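Local coordinates for nuclear and cytoplasmic polyadenylated RNA-binding protein PUB1 (Saccharomyces cerevisiae, PDB 3MD1) that binds polyadenylated RNA with a preference for poly(U), and also T-rich single-stranded DNA, represented here by its second RRM domain, at residues 18-21 and 22-25; 53-56 and 57-60. One frame throughout, in Å; residues are numbered along the deposited sequence.

Contact 1: 18-21 and 22-25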
ATOM      1  N   LEU A  18      -7.192   2.572  -2.131  1.00 13.60           N
ATOM      2  CA  LEU A  18      -6.133   1.939  -1.348  1.00 13.34           C
ATOM      3  C   LEU A  18      -6.497   1.873   0.139  1.00 14.13           C
ATOM      4  O   LEU A  18      -6.390   0.816   0.763  1.00 14.21           O
ATOM      5  CB  LEU A  18      -4.789   2.642  -1.562  1.00 13.32           C
ATOM      6  CG  LEU A  18      -3.644   2.075  -0.714  1.00 11.78           C
ATOM      7  CD1 LEU A  18      -3.267   0.635  -1.123  1.00 12.70           C
ATOM      8  CD2 LEU A  18      -2.441   3.007  -0.739  1.00 10.99           C
ATOM      9  N   ARG A  19      -6.963   2.993   0.692  1.00 14.56           N
ATOM     10  CA  ARG A  19      -7.366   3.044   2.107  1.00 15.34           C
ATOM     11  C   ARG A  19      -8.469   2.058   2.444  1.00 15.76           C
ATOM     12  O   ARG A  19      -8.397   1.381   3.468  1.00 15.97           O
ATOM     13  CB  ARG A  19      -7.791   4.452   2.499  1.00 15.38           C
ATOM     14  CG  ARG A  19      -6.625   5.395   2.623  1.00 15.81           C
ATOM     15  CD  ARG A  19      -7.068   6.815   2.438  1.00 15.31           C
ATOM     16  NE  ARG A  19      -5.919   7.708   2.458  1.00 16.28           N
ATOM     17  CZ  ARG A  19      -5.959   9.002   2.170  1.00 15.27           C
ATOM     18  NH1 ARG A  19      -7.107   9.577   1.819  1.00 15.60           N
ATOM     19  NH2 ARG A  19      -4.843   9.718   2.225  1.00 14.52           N
ATOM     20  N   ASN A  20      -9.464   1.959   1.565  1.00 16.15           N
ATOM     21  CA  ASN A  20     -10.581   1.027   1.753  1.00 16.80           C
ATOM     22  C   ASN A  20     -10.122  -0.433   1.837  1.00 16.22           C
ATOM     23  O   ASN A  20     -10.757  -1.251   2.515  1.00 16.50           O
ATOM     24  CB  ASN A  20     -11.618   1.182   0.637  1.00 16.89           C
ATOM     25  CG  ASN A  20     -12.559   2.367   0.853  1.00 18.88           C
ATOM     26  OD1 ASN A  20     -12.551   3.018   1.904  1.00 20.89           O
ATOM     27  ND2 ASN A  20     -13.382   2.647  -0.151  1.00 20.07           N
ATOM     28  N   ALA A  21      -9.016  -0.746   1.155  1.00 15.92           N
ATOM     29  CA  ALA A  21      -8.477  -2.106   1.130  1.00 15.24           C
ATOM     30  C   ALA A  21      -7.759  -2.474   2.428  1.00 14.97           C
ATOM     31  O   ALA A  21      -7.662  -3.660   2.759  1.00 15.77           O
ATOM     32  CB  ALA A  21      -7.563  -2.295  -0.066  1.00 15.70           C
ATOM     33  N   PHE A  22      -7.289  -1.473   3.176  1.00 14.07           N
ATOM     34  CA  PHE A  22      -6.521  -1.727   4.412  1.00 14.07           C
ATOM     35  C   PHE A  22      -7.089  -1.166   5.723  1.00 14.77           C
ATOM     36  O   PHE A  22      -6.605  -1.540   6.798  1.00 13.98           O
ATOM     37  CB  PHE A  22      -5.064  -1.263   4.239  1.00 13.87           C
ATOM     38  CG  PHE A  22      -4.279  -2.086   3.252  1.00 12.11           C
ATOM     39  CD1 PHE A  22      -4.307  -1.776   1.893  1.00 11.26           C
ATOM     40  CD2 PHE A  22      -3.503  -3.168   3.683  1.00 10.37           C
ATOM     41  CE1 PHE A  22      -3.578  -2.529   0.965  1.00  9.45           C
ATOM     42  CE2 PHE A  22      -2.781  -3.933   2.768  1.00 10.25           C
ATOM     43  CZ  PHE A  22      -2.812  -3.608   1.399  1.00  9.49           C
ATOM     44  N   LYS A  23      -8.080  -0.269   5.604  1.00 15.02           N
ATOM     45  CA  LYS A  23      -8.722   0.500   6.697  1.00 16.95           C
ATOM     46  C   LYS A  23      -9.003  -0.280   7.985  1.00 16.83           C
ATOM     47  O   LYS A  23      -8.844   0.238   9.099  1.00 17.32           O
ATOM     48  CB  LYS A  23     -10.079   1.049   6.208  1.00 17.27           C
ATOM     49  CG  LYS A  23     -10.113   2.511   5.831  1.00 19.71           C
ATOM     50  CD  LYS A  23     -11.455   3.154   6.196  1.00 21.20           C
ATOM     51  CE  LYS A  23     -12.511   3.064   5.091  1.00 22.37           C
ATOM     52  NZ  LYS A  23     -13.161   1.727   4.992  1.00 22.17           N
ATOM     53  N   ASP A  24      -9.444  -1.521   7.829  1.00 17.28           N
ATOM     54  CA  ASP A  24      -9.976  -2.277   8.956  1.00 17.32           C
ATOM     55  C   ASP A  24      -8.990  -3.232   9.628  1.00 16.97           C
ATOM     56  O   ASP A  24      -9.328  -3.912  10.597  1.00 16.97           O
ATOM     57  CB  ASP A  24     -11.259  -2.992   8.537  1.00 17.92           C
ATOM     58  CG  ASP A  24     -12.346  -2.024   8.094  1.00 19.06           C
ATOM     59  OD1 ASP A  24     -12.625  -1.047   8.827  1.00 20.69           O
ATOM     60  OD2 ASP A  24     -12.921  -2.232   7.006  1.00 20.01           O
ATOM     61  N   PHE A  25      -7.762  -3.281   9.128  1.00 16.52           N
ATOM     62  CA  PHE A  25      -6.752  -4.108   9.756  1.00 16.15           C
ATOM     63  C   PHE A  25      -6.322  -3.517  11.087  1.00 16.91           C
ATOM     64  O   PHE A  25      -6.189  -2.289  11.195  1.00 17.02           O
ATOM     65  CB  PHE A  25      -5.549  -4.279   8.834  1.00 15.87           C
ATOM     66  CG  PHE A  25      -5.782  -5.275   7.742  1.00 14.48           C
ATOM     67  CD1 PHE A  25      -5.623  -6.634   7.982  1.00 14.19           C
ATOM     68  CD2 PHE A  25      -6.160  -4.862   6.466  1.00 13.76           C
ATOM     69  CE1 PHE A  25      -5.857  -7.568   6.972  1.00 13.51           C
ATOM     70  CE2 PHE A  25      -6.372  -5.793   5.449  1.00 13.08           C
ATOM     71  CZ  PHE A  25      -6.229  -7.153   5.711  1.00 12.86           C
TER
HETATM   72  O   HOH W   1      -9.011  -3.611   5.821  1.00 23.48           O
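Leu18 and Phe22 meet one turn apart where the first helix of this RRM domain gives way to a type I beta turn, Phe22 to Phe25. Leu18 holds CG anti to its backbone N (chi1 177°), which swings the side chain out from the helix flank and brings the methyl CD1 within 3.8 Å of CE1 of Phe22. The Phe22 ring also takes the carbonyl oxygen of Leu18 at its edge, in plane, while Ala21 CB, small enough for so close a neighbour, lies 3.8 Å from ring atom CD1. Both apolar residues suit a buried helix face: Leu18 packs on Val33, and Phe22 reaches Tyr28 and Val48 of the sheet and Met63 of helix 53-63. Replacing Phe22 with an alanine would probably open a gap beside Leu18 CD1 and lose the ring's packing on Tyr28, Val48 and Met63. The last turn of the helix is gripped by Arg19 O, which accepts from Phe22 N at 3.1 Å, above its carbonyl plane, and from Lys23 N at 2.7 Å, almost straight ahead of the C=O bond. On the solvent side, Asn20 and the bent chain of Lys23 run side by side, with Asn20 OD1 3.2 Å from Lys23 CE. A water accepts from Asp24 N and donates weakly to Ala21 O, the same oxygen that Phe25 meets with its ring edge, CE2 lying 3.7 Å away.

Contact 2: 53-56 and 57-60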
ATOM      1  N   GLN A  53       4.236  -3.441  14.676  1.00 17.19           N
ATOM      2  CA  GLN A  53       4.986  -4.256  13.717  1.00 16.66           C
ATOM      3  C   GLN A  53       4.282  -5.574  13.397  1.00 16.46           C
ATOM      4  O   GLN A  53       4.146  -5.940  12.223  1.00 15.96           O
ATOM      5  CB  GLN A  53       6.411  -4.528  14.202  1.00 16.92           C
ATOM      6  CG  GLN A  53       7.288  -5.216  13.155  1.00 18.25           C
ATOM      7  CD  GLN A  53       8.646  -5.608  13.690  1.00 19.78           C
ATOM      8  OE1 GLN A  53       9.084  -5.117  14.734  1.00 19.46           O
ATOM      9  NE2 GLN A  53       9.325  -6.495  12.979  1.00 19.72           N
ATOM     10  N   ASP A  54       3.840  -6.282  14.438  1.00 15.96           N
ATOM     11  CA  ASP A  54       3.168  -7.564  14.247  1.00 15.78           C
ATOM     12  C   ASP A  54       1.907  -7.408  13.400  1.00 14.99           C
ATOM     13  O   ASP A  54       1.621  -8.247  12.544  1.00 14.94           O
ATOM     14  CB  ASP A  54       2.841  -8.224  15.595  1.00 16.08           C
ATOM     15  CG  ASP A  54       4.078  -8.751  16.313  1.00 18.10           C
ATOM     16  OD1 ASP A  54       5.171  -8.802  15.700  1.00 20.64           O
ATOM     17  OD2 ASP A  54       3.952  -9.119  17.502  1.00 18.88           O
ATOM     18  N   ASP A  55       1.173  -6.320  13.637  1.00 14.37           N
ATOM     19  CA  ASP A  55      -0.045  -6.016  12.887  1.00 13.31           C
ATOM     20  C   ASP A  55       0.235  -5.612  11.428  1.00 12.71           C
ATOM     21  O   ASP A  55      -0.493  -6.015  10.514  1.00 12.10           O
ATOM     22  CB  ASP A  55      -0.855  -4.936  13.614  1.00 13.58           C
ATOM     23  CG  ASP A  55      -1.543  -5.462  14.875  1.00 13.85           C
ATOM     24  OD1 ASP A  55      -1.861  -6.667  14.934  1.00 15.39           O
ATOM     25  OD2 ASP A  55      -1.785  -4.670  15.807  1.00 16.90           O
ATOM     26  N   ALA A  56       1.292  -4.836  11.201  1.00 12.15           N
ATOM     27  CA  ALA A  56       1.720  -4.544   9.834  1.00 11.25           C
ATOM     28  C   ALA A  56       2.130  -5.839   9.112  1.00 10.40           C
ATOM     29  O   ALA A  56       1.755  -6.066   7.961  1.00  9.30           O
ATOM     30  CB  ALA A  56       2.861  -3.526   9.830  1.00 11.15           C
ATOM     31  N   GLN A  57       2.879  -6.691   9.810  1.00 10.00           N
ATOM     32  CA  GLN A  57       3.298  -7.987   9.272  1.00  9.00           C
ATOM     33  C   GLN A  57       2.095  -8.841   8.876  1.00  8.57           C
ATOM     34  O   GLN A  57       2.058  -9.401   7.790  1.00  8.14           O
ATOM     35  CB  GLN A  57       4.177  -8.744  10.285  1.00  9.51           C
ATOM     36  CG  GLN A  57       4.682 -10.123   9.789  1.00 10.60           C
ATOM     37  CD  GLN A  57       5.796 -10.018   8.760  1.00 12.91           C
ATOM     38  OE1 GLN A  57       6.826  -9.376   8.994  1.00 14.45           O
ATOM     39  NE2 GLN A  57       5.602 -10.659   7.610  1.00 13.77           N
ATOM     40  N   ASN A  58       1.104  -8.926   9.758  1.00  7.26           N
ATOM     41  CA  ASN A  58      -0.080  -9.728   9.452  1.00  7.22           C
ATOM     42  C   ASN A  58      -0.915  -9.168   8.297  1.00  6.92           C
ATOM     43  O   ASN A  58      -1.452  -9.930   7.503  1.00  6.59           O
ATOM     44  CB  ASN A  58      -0.956  -9.904  10.688  1.00  7.03           C
ATOM     45  CG  ASN A  58      -0.290 -10.742  11.763  1.00  8.24           C
ATOM     46  OD1 ASN A  58       0.544 -11.606  11.478  1.00  6.37           O
ATOM     47  ND2 ASN A  58      -0.684 -10.505  13.013  1.00  8.15           N
ATOM     48  N   ALA A  59      -1.020  -7.844   8.207  1.00  6.73           N
ATOM     49  CA  ALA A  59      -1.784  -7.228   7.123  1.00  6.80           C
ATOM     50  C   ALA A  59      -1.095  -7.506   5.793  1.00  6.30           C
ATOM     51  O   ALA A  59      -1.734  -7.851   4.793  1.00  5.43           O
ATOM     52  CB  ALA A  59      -1.935  -5.752   7.353  1.00  7.02           C
ATOM     53  N   MET A  60       0.223  -7.359   5.790  1.00  5.47           N
ATOM     54  CA  MET A  60       1.020  -7.711   4.623  1.00  5.39           C
ATOM     55  C   MET A  60       0.750  -9.150   4.193  1.00  5.75           C
ATOM     56  O   MET A  60       0.495  -9.417   3.022  1.00  5.45           O
ATOM     57  CB  MET A  60       2.505  -7.522   4.914  1.00  5.66           C
ATOM     58  CG  MET A  60       3.413  -8.150   3.877  1.00  5.68           C
ATOM     59  SD  MET A  60       5.105  -7.508   3.854  1.00  6.36           S
ATOM     60  CE  MET A  60       5.538  -7.509   5.606  1.00  8.85           C
TER
HETATM   61  O   HOH W   2      -2.996  -8.275  12.906  1.00 19.46           O
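Gln53 to Ala56 and Gln57 to Met60 are joined by four regular alpha-helical i to i+4 bonds, from Gln57 N to Gln53 O (2.8 Å) onward to Met60 N and Ala56 O (3.0 Å, N-H...O angle 169°). The side-chain ends of Asp55 and Asn58 are linked through a water, which donates to Asp55 OD1 at 2.8 Å and accepts from Asn58 ND2 at 3.2 Å. Asn58 has CG beside its backbone N (chi1 -67°), which lays the amide back along the preceding turn, with CG 3.2 Å from Asp54 O. The other carboxylate oxygen of Asp55 bonds to Ser27 OG, so this short acidic side chain ties the helix to the loop before strand 28-35 as well as to the water. Gln57 instead starts anti to its backbone N, then bends at chi2, and its NE2 bonds to Asp61 one turn further on. Ala56 and Ala59 offer only methyl groups on the buried side, allowing the helix to lie close to aromatic neighbours. There Ala56 meets Phe2, Phe50 and Trp77, Ala59 meets Phe50 and Phe25, and the long, flexible Met60 extends to Leu4 on strand 2-7 and to Ile75 and Trp77 on strand 71-77.

Contact 1, at the end of helix 15-22, comes first along the chain; contact 2, in the first turns of helix 53-63, follows after strands 28-35, 42-43 and 45-50. Their centres are 13 Å apart, and they touch where Phe25 CD1 packs 3.8 Å from Ala59 CB. Both helices pack against the antiparallel sheet, as in the beta-alpha-beta-beta-alpha-beta fold of RRM domains, and both contacts reach strand 45-50, with Phe50 lying against Phe25 and against Ala56 and Ala59. Through Phe22 and Phe25, the end of the first helix and the loop after it pack against the second helix, on the face of the sheet opposite the usual RNA-binding surface of this family.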